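PDB 5JXF: Asp/Glu-specific dipeptidyl-peptidase from Flavobacterium psychrophilum, which removes dipeptides from the N-terminus of oligopeptides as a serine peptidase of family S46, cleaving strictly after aspartate or glutamate at the P1 position. Local coordinates for residues Val89-Gly94 / Ile720-Leu725; Ala389-Tyr394 / Ala559-Tyr564; Lys318-Phe323 / Glu464-Gln469; Ile144-Ala149 / Gly195-Leu200; Gln275-Thr280 / Tyr589-Gly594. All coordinates share one frame; numbering follows the deposited sequence.

Contact 1 (Val89-Gly94 / Ile720-Leu725); sequences VISPKG and INEMKL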
# COMPACT_ATOMS: atom_id res chain seq x y z
N VAL A 89 -17.73 18.35 25.45
CA VAL A 89 -18.50 19.58 25.40
C VAL A 89 -17.66 20.73 24.83
O VAL A 89 -16.58 21.00 25.34
CB VAL A 89 -19.02 19.98 26.79
CG1 VAL A 89 -20.07 21.06 26.63
CG2 VAL A 89 -19.59 18.74 27.53
N ILE A 90 -18.16 21.40 23.80
CA ILE A 90 -17.35 22.45 23.16
C ILE A 90 -18.09 23.78 23.11
O ILE A 90 -17.73 24.70 22.39
CB ILE A 90 -16.89 22.01 21.75
CG1 ILE A 90 -18.06 21.63 20.85
CG2 ILE A 90 -15.96 20.83 21.84
CD1 ILE A 90 -17.68 21.70 19.35
N SER A 91 -19.11 23.89 23.95
CA SER A 91 -19.89 25.12 24.05
C SER A 91 -20.62 25.25 25.35
O SER A 91 -20.97 24.24 25.96
CB SER A 91 -20.88 25.20 22.87
OG SER A 91 -22.20 25.22 23.42
N PRO A 92 -20.86 26.50 25.80
CA PRO A 92 -21.64 26.56 27.05
C PRO A 92 -23.14 26.30 26.88
O PRO A 92 -23.88 26.57 27.82
CB PRO A 92 -21.40 28.00 27.55
CG PRO A 92 -21.08 28.82 26.23
CD PRO A 92 -20.29 27.80 25.40
N LYS A 93 -23.60 25.79 25.74
CA LYS A 93 -25.02 25.45 25.62
C LYS A 93 -25.24 23.97 25.24
O LYS A 93 -26.22 23.63 24.57
CB LYS A 93 -25.71 26.39 24.62
CG LYS A 93 -25.89 27.80 25.20
CD LYS A 93 -26.89 28.65 24.42
CE LYS A 93 -26.33 29.03 23.06
NZ LYS A 93 -27.15 30.10 22.43
N GLY A 94 -24.33 23.11 25.68
CA GLY A 94 -24.47 21.67 25.53
C GLY A 94 -24.03 21.05 24.21
O GLY A 94 -24.27 19.87 23.96
N ILE A 720 -20.45 27.44 15.12
CA ILE A 720 -19.12 27.90 15.49
C ILE A 720 -19.19 29.10 16.43
O ILE A 720 -18.40 29.22 17.36
CB ILE A 720 -18.30 28.28 14.25
CG1 ILE A 720 -18.15 27.06 13.35
CG2 ILE A 720 -16.93 28.84 14.66
CD1 ILE A 720 -17.08 27.20 12.32
N ASN A 721 -20.14 29.99 16.18
CA ASN A 721 -20.30 31.19 17.00
C ASN A 721 -20.52 30.83 18.46
O ASN A 721 -20.24 31.62 19.36
CB ASN A 721 -21.47 32.05 16.48
CG ASN A 721 -21.18 32.67 15.12
OD1 ASN A 721 -20.02 32.92 14.77
ND2 ASN A 721 -22.23 32.94 14.35
N GLU A 722 -20.99 29.60 18.67
CA GLU A 722 -21.26 29.02 19.98
C GLU A 722 -19.96 28.65 20.69
O GLU A 722 -19.93 28.55 21.91
CB GLU A 722 -22.14 27.78 19.81
CG GLU A 722 -23.11 27.49 20.88
CD GLU A 722 -23.93 26.25 20.55
OE1 GLU A 722 -24.48 26.17 19.44
OE2 GLU A 722 -23.98 25.34 21.41
N MET A 723 -18.89 28.43 19.94
CA MET A 723 -17.66 27.93 20.56
C MET A 723 -16.76 29.08 21.00
O MET A 723 -16.99 30.23 20.67
CB MET A 723 -16.91 27.02 19.60
CG MET A 723 -17.75 25.89 19.01
SD MET A 723 -16.84 25.11 17.66
CE MET A 723 -18.19 24.47 16.68
N LYS A 724 -15.75 28.76 21.79
CA LYS A 724 -14.72 29.74 22.10
C LYS A 724 -13.44 29.38 21.33
O LYS A 724 -12.71 28.48 21.72
CB LYS A 724 -14.47 29.80 23.60
CG LYS A 724 -13.31 30.72 23.98
CD LYS A 724 -13.15 30.78 25.49
CE LYS A 724 -12.11 31.79 25.91
NZ LYS A 724 -12.05 31.88 27.40
N LEU A 725 -13.20 30.07 20.22
CA LEU A 725 -12.03 29.85 19.38
C LEU A 725 -10.84 30.58 19.98
O LEU A 725 -10.95 31.76 20.29
CB LEU A 725 -12.31 30.32 17.96
CG LEU A 725 -13.55 29.69 17.33
CD1 LEU A 725 -13.71 30.15 15.90
CD2 LEU A 725 -13.47 28.15 17.40
O HOH W 1 -15.40 25.86 22.47
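An ST turn at Ser91, in the loop joining strands 85-89 and 95-98, holds the chain that leaves helix 717-721 near the C-terminus. Ser91 OG works both ways: it accepts from the backbone N of Lys93 in a nearly straight bond (2.8 Å, 167°) and donates to Glu722 OE2 at 2.7 Å. It reaches OE2 on the anti side, 16° out of the carboxylate plane. A short hydroxyl suits a place where one oxygen must serve the turn and its neighbour together. The loop belongs to the chymotrypsin-like catalytic part of this S46 peptidase, and from strand 239-245 of the same sheet Arg242 forms a salt bridge with Glu722 OE2. Glu722 extends beyond CG to reach these partners. Beside the polar pair, Ile90 and Met723 run side by side, Ile90 CD1 lying 3.9 Å from Met723 CE, with Met240 packed against both. A water accepts from Lys724 N and donates to Ile90 O at 2.6 Å.

Contact 2 (Ala389-Tyr394 / Ala559-Tyr564); sequences ADFQKY and ALQRIY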
# COMPACT_ATOMS: atom_id res chain seq x y z
N ALA A 389 1.74 -22.63 35.31
CA ALA A 389 1.48 -24.03 34.98
C ALA A 389 -0.02 -24.30 34.88
O ALA A 389 -0.47 -24.99 33.96
CB ALA A 389 2.13 -24.95 36.00
N ASP A 390 -0.78 -23.75 35.83
CA ASP A 390 -2.23 -23.90 35.80
C ASP A 390 -2.83 -23.29 34.53
O ASP A 390 -3.67 -23.90 33.88
CB ASP A 390 -2.86 -23.27 37.05
CG ASP A 390 -2.55 -24.04 38.31
OD1 ASP A 390 -2.52 -25.28 38.25
OD2 ASP A 390 -2.33 -23.41 39.37
N PHE A 391 -2.37 -22.09 34.18
CA PHE A 391 -2.83 -21.43 32.97
C PHE A 391 -2.69 -22.34 31.75
O PHE A 391 -3.66 -22.54 31.01
CB PHE A 391 -2.05 -20.14 32.74
CG PHE A 391 -2.58 -18.96 33.51
CD1 PHE A 391 -2.87 -19.06 34.84
CD2 PHE A 391 -2.81 -17.78 32.89
CE1 PHE A 391 -3.34 -17.97 35.53
CE2 PHE A 391 -3.30 -16.70 33.56
CZ PHE A 391 -3.57 -16.79 34.87
N GLN A 392 -1.50 -22.89 31.57
CA GLN A 392 -1.22 -23.74 30.42
C GLN A 392 -2.17 -24.92 30.40
O GLN A 392 -2.68 -25.30 29.36
CB GLN A 392 0.23 -24.23 30.45
CG GLN A 392 0.62 -25.06 29.26
CD GLN A 392 2.07 -25.48 29.31
OE1 GLN A 392 2.76 -25.27 30.31
NE2 GLN A 392 2.55 -26.07 28.22
N LYS A 393 -2.42 -25.47 31.58
CA LYS A 393 -3.38 -26.55 31.74
C LYS A 393 -4.76 -26.17 31.22
O LYS A 393 -5.26 -26.77 30.27
CB LYS A 393 -3.48 -26.95 33.21
N TYR A 394 -5.35 -25.14 31.83
CA TYR A 394 -6.72 -24.75 31.50
C TYR A 394 -6.86 -24.15 30.10
O TYR A 394 -7.85 -24.41 29.41
CB TYR A 394 -7.25 -23.77 32.54
CG TYR A 394 -7.24 -24.31 33.96
CD1 TYR A 394 -8.08 -25.35 34.35
CD2 TYR A 394 -6.41 -23.75 34.93
CE1 TYR A 394 -8.07 -25.84 35.65
CE2 TYR A 394 -6.39 -24.23 36.22
CZ TYR A 394 -7.22 -25.27 36.58
OH TYR A 394 -7.20 -25.73 37.88
N ALA A 559 -10.22 -16.37 37.66
CA ALA A 559 -9.76 -16.32 39.04
C ALA A 559 -8.25 -16.32 39.07
O ALA A 559 -7.62 -15.54 39.79
CB ALA A 559 -10.31 -17.50 39.82
N LEU A 560 -7.66 -17.20 38.28
CA LEU A 560 -6.22 -17.27 38.18
C LEU A 560 -5.66 -15.94 37.64
O LEU A 560 -4.62 -15.45 38.10
CB LEU A 560 -5.83 -18.44 37.29
CG LEU A 560 -5.87 -19.88 37.81
CD1 LEU A 560 -5.74 -20.81 36.64
CD2 LEU A 560 -4.76 -20.16 38.82
N GLN A 561 -6.36 -15.35 36.68
CA GLN A 561 -5.97 -14.07 36.10
C GLN A 561 -6.03 -12.94 37.13
O GLN A 561 -5.19 -12.05 37.14
CB GLN A 561 -6.85 -13.75 34.89
CG GLN A 561 -6.49 -12.47 34.16
CD GLN A 561 -5.06 -12.44 33.70
OE1 GLN A 561 -4.64 -13.28 32.90
NE2 GLN A 561 -4.29 -11.48 34.19
N ARG A 562 -7.04 -12.99 38.00
CA ARG A 562 -7.14 -12.05 39.11
C ARG A 562 -5.88 -12.09 39.98
O ARG A 562 -5.37 -11.05 40.39
CB ARG A 562 -8.39 -12.33 39.95
CG ARG A 562 -8.52 -11.46 41.19
CD ARG A 562 -9.87 -11.65 41.89
NE ARG A 562 -9.96 -12.95 42.57
CZ ARG A 562 -10.63 -13.99 42.10
NH1 ARG A 562 -11.29 -13.89 40.95
NH2 ARG A 562 -10.66 -15.13 42.77
N ILE A 563 -5.38 -13.30 40.25
CA ILE A 563 -4.21 -13.49 41.11
C ILE A 563 -2.93 -13.13 40.37
O ILE A 563 -2.01 -12.54 40.95
CB ILE A 563 -4.11 -14.93 41.61
CG1 ILE A 563 -5.32 -15.28 42.47
CG2 ILE A 563 -2.82 -15.15 42.39
CD1 ILE A 563 -5.29 -16.70 42.97
N TYR A 564 -2.87 -13.49 39.09
CA TYR A 564 -1.74 -13.15 38.25
C TYR A 564 -1.56 -11.64 38.21
O TYR A 564 -0.43 -11.14 38.26
CB TYR A 564 -1.95 -13.71 36.83
CG TYR A 564 -0.74 -13.66 35.93
CD1 TYR A 564 0.55 -13.62 36.46
CD2 TYR A 564 -0.89 -13.63 34.55
CE1 TYR A 564 1.65 -13.56 35.63
CE2 TYR A 564 0.20 -13.57 33.72
CZ TYR A 564 1.47 -13.53 34.25
OH TYR A 564 2.56 -13.47 33.40
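Helices 389-394 and 559-564 run almost antiparallel, their axes 10.8 Å apart at closest and their directions 152° apart, with Phe391 and Leu560 nearest along the backbones. This is helix-to-helix packing within the largely helical part of the peptidase, far from the catalytic residues, and it is made without a hydrogen bond between the segments. Phe391 and Leu560 slide past each other in opposite directions, and the ring continues past the leucine to Gln561 and Tyr564. With its CG beside the backbone N (chi1 -77°), Leu560 carries its branched end to the other helix: Leu560 CD1 is wedged between Tyr394 CD2 (3.5 Å) and Asp390 CB (3.8 Å), and CD2 flanks the aspartate. Leucine fits here because a compact branched end fills the gap between aspartate and tyrosine. Phe391 and Tyr564 meet obliquely, their ring centroids 5.6 Å apart and their planes at 75°; Phe371 packs edge-to-face with Tyr564. Gln561 bends at chi2, and its amide plane stands steeply to that of the Phe391 ring. Its buried OE1 has no hydrogen-bonding partner in the model; this oxygen lies in the ring plane at the edge of Phe391, 3.7 Å from CE2.

Contact 3 (Lys318-Phe323 / Glu464-Gln469); sequences KVQDGF and EKVFEQ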
# COMPACT_ATOMS: atom_id res chain seq x y z
N LYS A 318 -18.68 -10.22 2.78
CA LYS A 318 -18.60 -10.29 1.32
C LYS A 318 -20.01 -10.32 0.74
O LYS A 318 -20.33 -9.57 -0.19
CB LYS A 318 -17.79 -11.51 0.87
N VAL A 319 -20.86 -11.15 1.34
CA VAL A 319 -22.26 -11.24 0.92
C VAL A 319 -22.96 -9.89 1.05
O VAL A 319 -23.64 -9.45 0.12
CB VAL A 319 -23.04 -12.28 1.75
CG1 VAL A 319 -24.53 -12.20 1.43
CG2 VAL A 319 -22.50 -13.69 1.47
N GLN A 320 -22.76 -9.23 2.18
CA GLN A 320 -23.45 -7.98 2.44
C GLN A 320 -22.96 -6.86 1.53
O GLN A 320 -23.77 -6.11 0.97
CB GLN A 320 -23.29 -7.59 3.91
CG GLN A 320 -24.13 -8.46 4.82
CD GLN A 320 -23.76 -8.32 6.27
OE1 GLN A 320 -23.39 -7.24 6.74
NE2 GLN A 320 -23.84 -9.42 7.00
N ASP A 321 -21.64 -6.74 1.38
CA ASP A 321 -21.05 -5.75 0.48
C ASP A 321 -21.69 -5.78 -0.91
O ASP A 321 -22.04 -4.74 -1.47
CB ASP A 321 -19.53 -5.97 0.38
CG ASP A 321 -18.78 -4.72 -0.08
OD1 ASP A 321 -19.23 -3.59 0.23
OD2 ASP A 321 -17.75 -4.88 -0.77
N GLY A 322 -21.86 -6.99 -1.45
CA GLY A 322 -22.46 -7.16 -2.77
C GLY A 322 -23.81 -6.48 -2.90
O GLY A 322 -24.03 -5.68 -3.81
N PHE A 323 -24.73 -6.79 -1.98
CA PHE A 323 -26.07 -6.23 -2.03
C PHE A 323 -26.10 -4.72 -1.81
O PHE A 323 -26.98 -4.02 -2.33
CB PHE A 323 -26.97 -6.91 -1.00
CG PHE A 323 -27.41 -8.29 -1.38
CD1 PHE A 323 -26.67 -9.39 -0.99
CD2 PHE A 323 -28.56 -8.49 -2.13
CE1 PHE A 323 -27.07 -10.67 -1.34
CE2 PHE A 323 -28.96 -9.75 -2.48
CZ PHE A 323 -28.22 -10.85 -2.09
N GLU A 464 -30.46 -14.52 4.03
CA GLU A 464 -30.47 -15.91 3.63
C GLU A 464 -29.22 -16.31 2.86
O GLU A 464 -28.73 -17.43 3.00
CB GLU A 464 -31.73 -16.16 2.80
CG GLU A 464 -31.92 -17.56 2.24
CD GLU A 464 -33.29 -17.72 1.60
OE1 GLU A 464 -34.09 -16.75 1.69
OE2 GLU A 464 -33.55 -18.78 1.00
N LYS A 465 -28.68 -15.40 2.06
CA LYS A 465 -27.43 -15.69 1.38
C LYS A 465 -26.29 -15.77 2.41
O LYS A 465 -25.47 -16.68 2.33
CB LYS A 465 -27.13 -14.65 0.30
CG LYS A 465 -28.15 -14.66 -0.83
CD LYS A 465 -27.73 -15.60 -1.96
CE LYS A 465 -28.94 -16.29 -2.59
NZ LYS A 465 -28.59 -17.57 -3.27
N VAL A 466 -26.26 -14.86 3.37
CA VAL A 466 -25.25 -14.95 4.43
C VAL A 466 -25.53 -16.17 5.33
O VAL A 466 -24.59 -16.79 5.84
CB VAL A 466 -25.16 -13.64 5.26
CG1 VAL A 466 -26.46 -13.34 5.95
CG2 VAL A 466 -24.06 -13.72 6.29
N PHE A 467 -26.80 -16.54 5.49
CA PHE A 467 -27.15 -17.76 6.24
C PHE A 467 -26.59 -18.99 5.54
O PHE A 467 -26.09 -19.91 6.19
CB PHE A 467 -28.68 -17.91 6.39
CG PHE A 467 -29.12 -19.27 6.89
CD1 PHE A 467 -29.20 -19.53 8.25
CD2 PHE A 467 -29.48 -20.28 6.00
CE1 PHE A 467 -29.61 -20.77 8.71
CE2 PHE A 467 -29.89 -21.52 6.45
CZ PHE A 467 -29.95 -21.78 7.81
N GLU A 468 -26.67 -18.99 4.22
CA GLU A 468 -26.23 -20.13 3.43
C GLU A 468 -24.72 -20.29 3.52
O GLU A 468 -24.20 -21.40 3.51
CB GLU A 468 -26.71 -19.99 1.98
CG GLU A 468 -25.77 -20.47 0.89
CD GLU A 468 -26.38 -20.30 -0.50
OE1 GLU A 468 -27.59 -20.01 -0.59
OE2 GLU A 468 -25.65 -20.46 -1.51
N GLN A 469 -24.01 -19.17 3.66
CA GLN A 469 -22.55 -19.20 3.69
C GLN A 469 -21.98 -19.48 5.09
O GLN A 469 -20.94 -20.12 5.22
CB GLN A 469 -22.01 -17.87 3.17
CG GLN A 469 -20.50 -17.80 3.06
CD GLN A 469 -19.93 -18.71 1.98
OE1 GLN A 469 -19.66 -19.89 2.22
NE2 GLN A 469 -19.75 -18.16 0.79
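Val319 reaches across to the 464-469 helix through one methyl. CB points at the partner helix, and CG1 stands opposite the backbone N (chi1 172°), which carries it onto the backbone between Lys465 and Val466. There CG1 lies 3.7 Å from Lys465 CB, 3.7 Å from Val466 N and 4.1 Å from Val466 CB. A short branched residue suits this position, for Val319 and Val466 are the closest pair along the backbones, their CA atoms 5.9 Å apart. Val466 answers with a side chain that also points across, and its CG2 lies near Gln320 NE2 at 4.4 Å. One turn further on, Phe323 reaches Lys465 with the end of its ring: CZ is 4.0 Å from Lys465 CG, which sits at the ring edge near its plane. The two side chains cross at about a right angle. Lysine serves well at this exposed margin, since its first methylenes pack against Val319 and Phe323 while the bent chain takes NZ away toward Glu468 of its own helix, where the salt bridge is long. Tyr334 and Tyr338 of helix 328-357 touch Gln320. With axes 9.4 Å apart and directions differing by 157°, the arrangement is that of nearly antiparallel helices in the helical part of the S46 peptidase, packed through valines at the closest point with a phenylalanine and lysine methylenes beside them.

Contact 4 (Ile144-Ala149 / Gly195-Leu200); sequences INDVTA and GNQYIL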
# COMPACT_ATOMS: atom_id res chain seq x y z
N ILE A 144 -15.17 10.12 41.50
CA ILE A 144 -14.54 8.81 41.38
C ILE A 144 -14.14 8.30 42.77
O ILE A 144 -13.27 8.88 43.42
CB ILE A 144 -13.31 8.88 40.47
CG1 ILE A 144 -13.73 9.31 39.06
CG2 ILE A 144 -12.58 7.55 40.40
CD1 ILE A 144 -12.57 9.63 38.14
N ASN A 145 -14.79 7.24 43.23
CA ASN A 145 -14.69 6.84 44.63
C ASN A 145 -14.31 5.38 44.86
O ASN A 145 -15.05 4.46 44.50
CB ASN A 145 -16.02 7.14 45.32
CG ASN A 145 -16.51 8.54 45.03
OD1 ASN A 145 -17.16 8.80 44.02
ND2 ASN A 145 -16.17 9.47 45.91
N ASP A 146 -13.14 5.17 45.45
CA ASP A 146 -12.70 3.82 45.74
C ASP A 146 -13.60 3.17 46.80
O ASP A 146 -13.85 3.74 47.86
CB ASP A 146 -11.25 3.82 46.22
CG ASP A 146 -10.65 2.42 46.29
OD1 ASP A 146 -11.40 1.45 46.53
OD2 ASP A 146 -9.43 2.30 46.09
N VAL A 147 -14.07 1.96 46.50
CA VAL A 147 -14.95 1.23 47.41
C VAL A 147 -14.54 -0.24 47.52
O VAL A 147 -15.38 -1.10 47.76
CB VAL A 147 -16.42 1.30 46.96
CG1 VAL A 147 -16.97 2.72 47.12
CG2 VAL A 147 -16.55 0.84 45.53
N THR A 148 -13.24 -0.50 47.33
CA THR A 148 -12.70 -1.86 47.39
C THR A 148 -13.06 -2.56 48.70
O THR A 148 -13.68 -3.62 48.68
CB THR A 148 -11.16 -1.86 47.25
OG1 THR A 148 -10.77 -1.08 46.11
CG2 THR A 148 -10.65 -3.28 47.08
N ALA A 149 -12.68 -1.95 49.83
CA ALA A 149 -12.96 -2.52 51.15
C ALA A 149 -14.43 -2.91 51.30
O ALA A 149 -14.74 -4.01 51.76
CB ALA A 149 -12.57 -1.53 52.25
N GLY A 195 -10.24 -7.51 39.45
CA GLY A 195 -10.98 -7.77 40.68
C GLY A 195 -10.24 -7.38 41.95
O GLY A 195 -10.78 -7.54 43.06
N ASN A 196 -9.02 -6.88 41.80
CA ASN A 196 -8.23 -6.43 42.95
C ASN A 196 -8.67 -5.07 43.48
O ASN A 196 -8.24 -4.64 44.54
CB ASN A 196 -6.75 -6.37 42.58
CG ASN A 196 -6.13 -7.75 42.46
OD1 ASN A 196 -5.83 -8.39 43.47
ND2 ASN A 196 -5.91 -8.20 41.23
N GLN A 197 -9.53 -4.39 42.73
CA GLN A 197 -9.96 -3.05 43.12
C GLN A 197 -11.36 -2.75 42.61
O GLN A 197 -11.73 -3.16 41.51
CB GLN A 197 -8.96 -2.00 42.62
CG GLN A 197 -9.32 -0.57 42.99
CD GLN A 197 -8.27 0.45 42.58
OE1 GLN A 197 -7.32 0.14 41.85
NE2 GLN A 197 -8.42 1.68 43.06
N TYR A 198 -12.15 -2.04 43.40
CA TYR A 198 -13.50 -1.66 43.01
C TYR A 198 -13.72 -0.17 43.23
O TYR A 198 -13.48 0.35 44.33
CB TYR A 198 -14.54 -2.48 43.77
CG TYR A 198 -14.54 -3.94 43.40
CD1 TYR A 198 -13.67 -4.84 44.02
CD2 TYR A 198 -15.39 -4.43 42.42
CE1 TYR A 198 -13.67 -6.18 43.68
CE2 TYR A 198 -15.39 -5.78 42.07
CZ TYR A 198 -14.53 -6.65 42.71
OH TYR A 198 -14.53 -7.98 42.36
N ILE A 199 -14.17 0.51 42.17
CA ILE A 199 -14.37 1.95 42.21
C ILE A 199 -15.79 2.31 41.81
O ILE A 199 -16.28 1.81 40.79
CB ILE A 199 -13.41 2.69 41.28
CG1 ILE A 199 -11.96 2.51 41.73
CG2 ILE A 199 -13.78 4.17 41.20
CD1 ILE A 199 -10.95 3.00 40.71
N LEU A 200 -16.42 3.18 42.60
CA LEU A 200 -17.76 3.68 42.31
C LEU A 200 -17.73 5.06 41.69
O LEU A 200 -17.06 5.97 42.18
CB LEU A 200 -18.62 3.71 43.59
CG LEU A 200 -20.04 4.30 43.46
CD1 LEU A 200 -20.98 3.65 44.48
CD2 LEU A 200 -20.08 5.82 43.62
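Asn145 and Leu200 form an antiparallel hydrogen-bonded pair between strands 138-146 and 197-214, in a sheet of the chymotrypsin-like catalytic part of this S46 peptidase. Asn145 N gives to Leu200 O at 2.8 Å, and Leu200 N returns the bond to Asn145 O at 2.7 Å. Asp146 and Ile199 make the next, non-hydrogen-bonded pair, after which Val147 N donates to Tyr198 O (2.8 Å, 163°). Here the first strand turns into helix 148-151, and side chains take over from backbone pairing. Asp146 OD1 accepts twice: Thr148 OG1 gives a 2.6 Å bond on the syn lone pair, and Thr148 N, in an Asx turn, approaches nearly along the C-O axis. Aspartate suits this position because its short carboxylate can fold back on the turn, while OD2 takes a weak bond from Gln197 NE2. Thr148 OG1 in turn accepts from Tyr198 N. A valine at Thr148 would probably leave Tyr198 N without this acceptor and Asp146 OD1 with one donor fewer. Apolar branches close the flanks, Ile144 CG2 meeting Ile199 CG2 at 3.7 Å and Val147 CG1 packing on Leu200 CB. The bond from Tyr198 N to Thr148 OG1 is 3.2 Å long and almost straight, at 171°.

Contact 5 (Gln275-Thr280 / Tyr589-Gly594); sequences QEDDFT and YGKVKG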
# COMPACT_ATOMS: atom_id res chain seq x y z
N GLN A 275 1.94 20.89 15.84
CA GLN A 275 3.22 20.60 15.23
C GLN A 275 3.80 19.39 15.97
O GLN A 275 3.45 19.15 17.13
CB GLN A 275 4.16 21.82 15.31
CG GLN A 275 5.62 21.51 14.99
CD GLN A 275 6.52 22.74 15.01
OE1 GLN A 275 6.33 23.64 15.82
NE2 GLN A 275 7.53 22.76 14.13
N GLU A 276 4.64 18.64 15.27
CA GLU A 276 5.38 17.51 15.83
C GLU A 276 5.99 17.85 17.19
O GLU A 276 6.48 18.96 17.38
CB GLU A 276 6.49 17.08 14.83
CG GLU A 276 7.40 15.93 15.29
CD GLU A 276 8.29 15.37 14.16
OE1 GLU A 276 8.37 16.01 13.08
OE2 GLU A 276 8.90 14.28 14.33
N ASP A 277 5.95 16.89 18.10
CA ASP A 277 6.40 17.02 19.49
C ASP A 277 5.43 17.81 20.39
O ASP A 277 5.72 17.97 21.56
CB ASP A 277 7.78 17.67 19.58
CG ASP A 277 8.86 16.84 18.93
OD1 ASP A 277 8.75 15.59 18.93
OD2 ASP A 277 9.82 17.45 18.40
N ASP A 278 4.34 18.34 19.85
CA ASP A 278 3.34 18.98 20.70
C ASP A 278 2.81 17.97 21.70
O ASP A 278 2.44 16.86 21.33
CB ASP A 278 2.17 19.55 19.90
CG ASP A 278 2.47 20.92 19.32
OD1 ASP A 278 3.55 21.48 19.60
OD2 ASP A 278 1.59 21.44 18.60
N PHE A 279 2.81 18.36 22.97
CA PHE A 279 2.10 17.59 23.99
C PHE A 279 0.66 17.40 23.56
O PHE A 279 0.03 18.32 23.03
CB PHE A 279 2.14 18.30 25.35
CG PHE A 279 1.30 17.62 26.40
CD1 PHE A 279 1.80 16.58 27.15
CD2 PHE A 279 -0.01 18.02 26.63
CE1 PHE A 279 1.02 15.96 28.13
CE2 PHE A 279 -0.79 17.40 27.60
CZ PHE A 279 -0.27 16.37 28.35
N THR A 280 0.15 16.19 23.79
CA THR A 280 -1.27 15.89 23.60
C THR A 280 -1.77 15.05 24.76
O THR A 280 -1.05 14.17 25.25
CB THR A 280 -1.57 15.09 22.29
OG1 THR A 280 -0.99 13.78 22.39
CG2 THR A 280 -1.03 15.77 21.06
N TYR A 589 -1.62 10.43 27.61
CA TYR A 589 -0.94 11.58 27.03
C TYR A 589 0.25 11.14 26.19
O TYR A 589 0.67 9.99 26.25
CB TYR A 589 -0.44 12.51 28.12
CG TYR A 589 0.23 11.76 29.23
CD1 TYR A 589 -0.52 11.30 30.31
CD2 TYR A 589 1.59 11.48 29.21
CE1 TYR A 589 0.06 10.58 31.32
CE2 TYR A 589 2.18 10.75 30.24
CZ TYR A 589 1.39 10.32 31.30
OH TYR A 589 1.90 9.61 32.35
N GLY A 590 0.81 12.08 25.45
CA GLY A 590 2.00 11.79 24.67
C GLY A 590 2.29 12.98 23.80
O GLY A 590 2.16 14.12 24.25
N LYS A 591 2.66 12.72 22.55
CA LYS A 591 2.99 13.81 21.65
C LYS A 591 2.68 13.48 20.19
O LYS A 591 2.62 12.31 19.81
CB LYS A 591 4.47 14.18 21.81
CG LYS A 591 5.39 13.03 21.45
CD LYS A 591 6.75 13.15 22.11
CE LYS A 591 7.55 14.30 21.54
NZ LYS A 591 8.75 14.59 22.36
N VAL A 592 2.46 14.52 19.40
CA VAL A 592 2.33 14.39 17.97
C VAL A 592 3.65 13.82 17.41
O VAL A 592 4.71 14.44 17.53
CB VAL A 592 1.98 15.76 17.32
CG1 VAL A 592 1.88 15.62 15.83
CG2 VAL A 592 0.67 16.33 17.90
N LYS A 593 3.59 12.62 16.85
CA LYS A 593 4.79 11.91 16.43
C LYS A 593 4.48 10.93 15.32
O LYS A 593 3.58 10.10 15.45
CB LYS A 593 5.41 11.15 17.62
CG LYS A 593 6.87 10.73 17.40
CD LYS A 593 7.66 11.97 17.02
CE LYS A 593 9.11 11.90 17.42
NZ LYS A 593 9.64 13.30 17.41
N GLY A 594 5.24 10.98 14.23
CA GLY A 594 5.12 9.98 13.18
C GLY A 594 5.71 8.65 13.60
O GLY A 594 5.99 8.44 14.78
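Asp277 OD1 is gripped by two lysines of the opposite segment: Lys593 NZ lies 2.9 Å away on the syn side, and Lys591 NZ makes a longer salt bridge at 3.6 Å. Lys593 also gives a weak bond to Glu276 OE2, its chain bending at chi2 (53°) to bring the amine between the two acids. An alanine in place of Lys593 would probably leave Glu276 without its mate here and Asp277 OD1 without the closer of its two lysines. The acids sit on a type II beta turn, Gln275 to Asp278, that leads into strand 279-284, which pairs antiparallel with strand 586-591, outermost in its sheet within this chain. Asp277 N donates to Val592 O (2.8 Å, 170°) and Val592 N to Asp278 O, both in the carbonyl plane. Farther along, Thr280 and Gly590 exchange backbone bonds. Apolar groups fill in beside them: Thr280 CG2 meets Val592 CG2 at 3.6 Å, and Phe279 CE1 lies 3.7 Å from Tyr589 CB, with Met54 and Leu57 of helix 49-57 touching both aromatic residues.

Overall arrangement
Contacts 1, 4 and 5 tie together sheet and loop elements, whereas contacts 2 and 3 join helices of the helical part. Contact 1 closes a loop of the chain that encloses all the others. Contacts 2 and 4 touch, although their centres are 23 Å apart: Asn196 ND2, which also bonds to Phe193 O, probably hydrogen-bonds to Arg562 O at 3.0 Å, linking the loop before strand 197-214 to helix 547-571. Contacts 2 and 3, with centres 40 Å apart, alternate along the chain. None lies at the catalytic residues; the side chain of Gln320 in contact 3 is about 11 Å from the bound arginine, and that of Thr280 in contact 5 about 14 Å from the bound aspartic acid.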